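Local coordinates for cytochrome oxidase subunit II (Rhodothermus marinus, PDB 1W2L), which is the heme-carrying cytochrome c domain of a caa3 oxygen reductase and probably passes electrons on toward the copper A centre of the same subunit, at residues R11-K16 / H22-S27. Residues are numbered along the deposited sequence; the frame is centred on the assembly and turned at random.
With HEC (heme c), chain B.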
loop_
_atom_site.group_PDB
_atom_site.type_symbol
_atom_site.label_atom_id
_atom_site.label_comp_id
_atom_site.label_asym_id
_atom_site.label_seq_id
_atom_site.Cartn_x
_atom_site.Cartn_y
_atom_site.Cartn_z
ATOM N N ARG A 11 4.982 -6.232 11.225
ATOM C CA ARG A 11 4.828 -7.677 11.174
ATOM C C ARG A 11 3.955 -8.113 9.997
ATOM O O ARG A 11 4.259 -9.088 9.334
ATOM C CB ARG A 11 4.228 -8.216 12.470
ATOM C CG ARG A 11 5.114 -8.146 13.671
ATOM C CD ARG A 11 4.318 -8.847 14.818
ATOM N NE ARG A 11 5.274 -9.087 15.864
ATOM C CZ ARG A 11 5.708 -10.178 16.417
ATOM N NH1 ARG A 11 5.250 -11.362 16.022
ATOM N NH2 ARG A 11 6.620 -10.039 17.383
ATOM N N LEU A 12 2.860 -7.412 9.744
ATOM C CA LEU A 12 1.947 -7.739 8.650
ATOM C C LEU A 12 2.615 -7.480 7.300
ATOM O O LEU A 12 2.324 -8.222 6.365
ATOM C CB LEU A 12 0.678 -6.931 8.767
ATOM C CG LEU A 12 -0.231 -7.262 9.969
ATOM C CD1 LEU A 12 -1.277 -6.182 10.120
ATOM C CD2 LEU A 12 -0.857 -8.634 9.807
ATOM N N TYR A 13 3.461 -6.470 7.210
ATOM C CA TYR A 13 4.177 -6.197 5.963
ATOM C C TYR A 13 4.926 -7.443 5.499
ATOM O O TYR A 13 5.050 -7.724 4.306
ATOM C CB TYR A 13 5.103 -5.006 6.203
ATOM C CG TYR A 13 6.141 -4.790 5.130
ATOM C CD1 TYR A 13 5.785 -4.231 3.925
ATOM C CD2 TYR A 13 7.468 -5.142 5.351
ATOM C CE1 TYR A 13 6.724 -4.025 2.933
ATOM C CE2 TYR A 13 8.438 -4.925 4.389
ATOM C CZ TYR A 13 8.059 -4.365 3.162
ATOM O OH TYR A 13 9.012 -4.157 2.200
ATOM N N ARG A 14 5.465 -8.174 6.498
ATOM C CA ARG A 14 6.149 -9.421 6.223
ATOM C C ARG A 14 5.144 -10.550 6.036
ATOM O O ARG A 14 5.055 -11.224 4.987
ATOM C CB ARG A 14 7.191 -9.692 7.329
ATOM C CG ARG A 14 8.366 -8.718 7.231
ATOM C CD ARG A 14 9.612 -8.990 8.066
ATOM N NE ARG A 14 9.353 -8.659 9.440
ATOM C CZ ARG A 14 9.408 -7.844 10.434
ATOM N NH1 ARG A 14 9.926 -6.632 10.264
ATOM N NH2 ARG A 14 8.946 -8.175 11.644
ATOM N N GLU A 15 4.310 -10.813 7.045
ATOM C CA GLU A 15 3.454 -11.998 7.066
ATOM C C GLU A 15 2.447 -12.046 5.935
ATOM O O GLU A 15 2.108 -13.168 5.469
ATOM C CB GLU A 15 2.738 -12.073 8.425
ATOM C CG GLU A 15 3.642 -12.251 9.602
ATOM C CD GLU A 15 2.860 -12.310 10.897
ATOM O OE1 GLU A 15 1.820 -11.577 10.938
ATOM O OE2 GLU A 15 3.313 -13.038 11.807
ATOM N N LYS A 16 1.934 -10.909 5.524
ATOM C CA LYS A 16 0.928 -10.824 4.485
ATOM C C LYS A 16 1.535 -10.664 3.070
ATOM O O LYS A 16 0.803 -10.462 2.133
ATOM C CB LYS A 16 -0.081 -9.703 4.768
ATOM C CG LYS A 16 -0.796 -9.871 6.092
ATOM C CD LYS A 16 -1.759 -11.043 5.976
ATOM C CE LYS A 16 -2.659 -11.162 7.187
ATOM N NZ LYS A 16 -3.480 -12.400 7.112
ATOM N N HIS A 22 6.640 -4.821 -2.629
ATOM C CA HIS A 22 6.815 -3.413 -2.225
ATOM C C HIS A 22 8.010 -3.288 -1.294
ATOM O O HIS A 22 7.986 -3.875 -0.187
ATOM C CB HIS A 22 5.573 -2.952 -1.435
ATOM C CG HIS A 22 4.306 -2.859 -2.228
ATOM N ND1 HIS A 22 4.068 -1.880 -3.160
ATOM C CD2 HIS A 22 3.184 -3.624 -2.165
ATOM C CE1 HIS A 22 2.829 -2.062 -3.649
ATOM N NE2 HIS A 22 2.296 -3.115 -3.051
ATOM N N SER A 23 8.991 -2.505 -1.690
ATOM C CA SER A 23 10.154 -2.207 -0.893
ATOM C C SER A 23 9.847 -1.080 0.084
ATOM O O SER A 23 8.846 -0.406 -0.020
ATOM C CB SER A 23 11.327 -1.839 -1.756
ATOM O OG SER A 23 11.115 -0.510 -2.230
ATOM N N ILE A 24 10.784 -0.897 1.022
ATOM C CA ILE A 24 10.690 0.287 1.904
ATOM C C ILE A 24 11.910 1.160 1.736
ATOM O O ILE A 24 12.111 2.134 2.486
ATOM C CB ILE A 24 10.459 -0.107 3.362
ATOM C CG1 ILE A 24 11.483 -1.070 3.970
ATOM C CG2 ILE A 24 9.063 -0.662 3.512
ATOM C CD1 ILE A 24 11.359 -1.160 5.486
ATOM N N ASP A 25 12.751 0.901 0.726
ATOM C CA ASP A 25 14.001 1.655 0.538
ATOM C C ASP A 25 14.069 2.465 -0.763
ATOM O O ASP A 25 15.113 2.962 -1.173
ATOM C CB ASP A 25 15.252 0.740 0.586
ATOM C CG ASP A 25 15.269 -0.197 -0.595
ATOM O OD1 ASP A 25 14.296 -0.272 -1.402
ATOM O OD2 ASP A 25 16.290 -0.889 -0.721
ATOM N N GLY A 26 12.920 2.619 -1.418
ATOM C CA GLY A 26 12.815 3.360 -2.631
ATOM C C GLY A 26 12.953 2.590 -3.901
ATOM O O GLY A 26 12.644 3.132 -4.957
ATOM N N SER A 27 13.376 1.350 -3.831
ATOM C CA SER A 27 13.552 0.503 -5.005
ATOM C C SER A 27 12.207 0.034 -5.553
ATOM O O SER A 27 11.246 -0.216 -4.874
ATOM C CB SER A 27 14.430 -0.710 -4.710
ATOM O OG SER A 27 13.872 -1.535 -3.684
HETATM FE FE HEC B . 0.386 -3.697 -3.361
HETATM C CHA HEC B . -0.146 -0.926 -5.285
HETATM C CHB HEC B . -0.427 -1.909 -0.576
HETATM C CHC HEC B . 0.830 -6.482 -1.477
HETATM C CHD HEC B . 1.558 -5.364 -6.107
HETATM N NA HEC B . -0.197 -1.791 -3.014
HETATM C C1A HEC B . -0.387 -0.800 -3.958
HETATM C C2A HEC B . -0.649 0.425 -3.246
HETATM C C3A HEC B . -0.779 0.141 -1.943
HETATM C C4A HEC B . -0.484 -1.273 -1.764
HETATM C CMA HEC B . -1.019 1.098 -0.775
HETATM C CAA HEC B . -0.671 1.797 -3.930
HETATM C CBA HEC B . 0.792 2.213 -4.058
HETATM C CGA HEC B . 1.091 3.584 -4.757
HETATM O O1A HEC B . 2.258 3.726 -5.029
HETATM O O2A HEC B . 0.120 4.343 -5.019
HETATM N NB HEC B . 0.240 -4.109 -1.392
HETATM C C1B HEC B . -0.063 -3.239 -0.447
HETATM C C2B HEC B . -0.033 -3.888 0.885
HETATM C C3B HEC B . 0.254 -5.201 0.608
HETATM C C4B HEC B . 0.464 -5.345 -0.796
HETATM C CMB HEC B . -0.236 -3.215 2.179
HETATM C CAB HEC B . 0.372 -6.354 1.576
HETATM C CBB HEC B . -0.928 -6.481 2.408
HETATM N NC HEC B . 1.005 -5.556 -3.706
HETATM C C1C HEC B . 1.132 -6.567 -2.755
HETATM C C2C HEC B . 1.676 -7.759 -3.452
HETATM C C3C HEC B . 1.866 -7.439 -4.728
HETATM C C4C HEC B . 1.442 -6.082 -4.919
HETATM C CMC HEC B . 1.966 -9.065 -2.712
HETATM C CAC HEC B . 2.578 -8.248 -5.820
HETATM C CBC HEC B . 2.007 -9.599 -6.180
HETATM N ND HEC B . 0.607 -3.237 -5.314
HETATM C C1D HEC B . 1.143 -4.049 -6.269
HETATM C C2D HEC B . 1.241 -3.347 -7.528
HETATM C C3D HEC B . 0.741 -2.138 -7.275
HETATM C C4D HEC B . 0.339 -2.039 -5.921
HETATM C CMD HEC B . 1.803 -3.914 -8.762
HETATM C CAD HEC B . 0.614 -0.953 -8.310
HETATM C CBD HEC B . -0.632 -1.094 -9.182
HETATM C CGD HEC B . -1.857 -0.684 -8.437
HETATM O O1D HEC B . -2.732 -1.540 -8.118
HETATM O O2D HEC B . -1.973 0.531 -8.095
#
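Tyr13, near the end of helix 5-15, reaches across to the backbone of His22, and from the helix its side chain makes the whole of the contact. From CB the chain sets out toward the loop with CG anti to the backbone N (chi1 167°), which extends the ring away from the helix. On the way the side chain touches Cys18 and Phe19, and its ring meets that of Phe94 with the two planes at about 35°. At its far end CE1 and CZ each come within 3.4 Å of His22 O, which sits at the ring edge near its plane. CZ also lies 3.9 Å from Ile24 CG2, a methyl that approaches obliquely. The tip, OH, donates a hydrogen bond of 2.6 Å to His22 O, in the carbonyl plane with a C=O...O angle of 148°, and is also 3.7 Å from Ile24 CG2. A phenylalanine here would probably keep the ring packing but leave the His22 carbonyl without its hydroxyl donor, relaxing the hold on the backbone of the heme ligand.

Beyond that carbonyl, the imidazole of His22 points to the heme, where NE2 binds the iron at 2.0 Å. ND1 is hydrogen-bonded to Pro32 O, which helps fix the rotation of the ring, and Phe34 stacks on it. Farther along the loop, Asp25 OD1 accepts from Ser27 N at 3.1 Å, closing an Asx turn, and from Ser27 OG. Helix 5-15 leads into the CXXCH motif, in which Cys18 and Cys21 attach the heme and His22 ligates its iron, with Met76 opposite: the His/Met site of a class I cytochrome c fold.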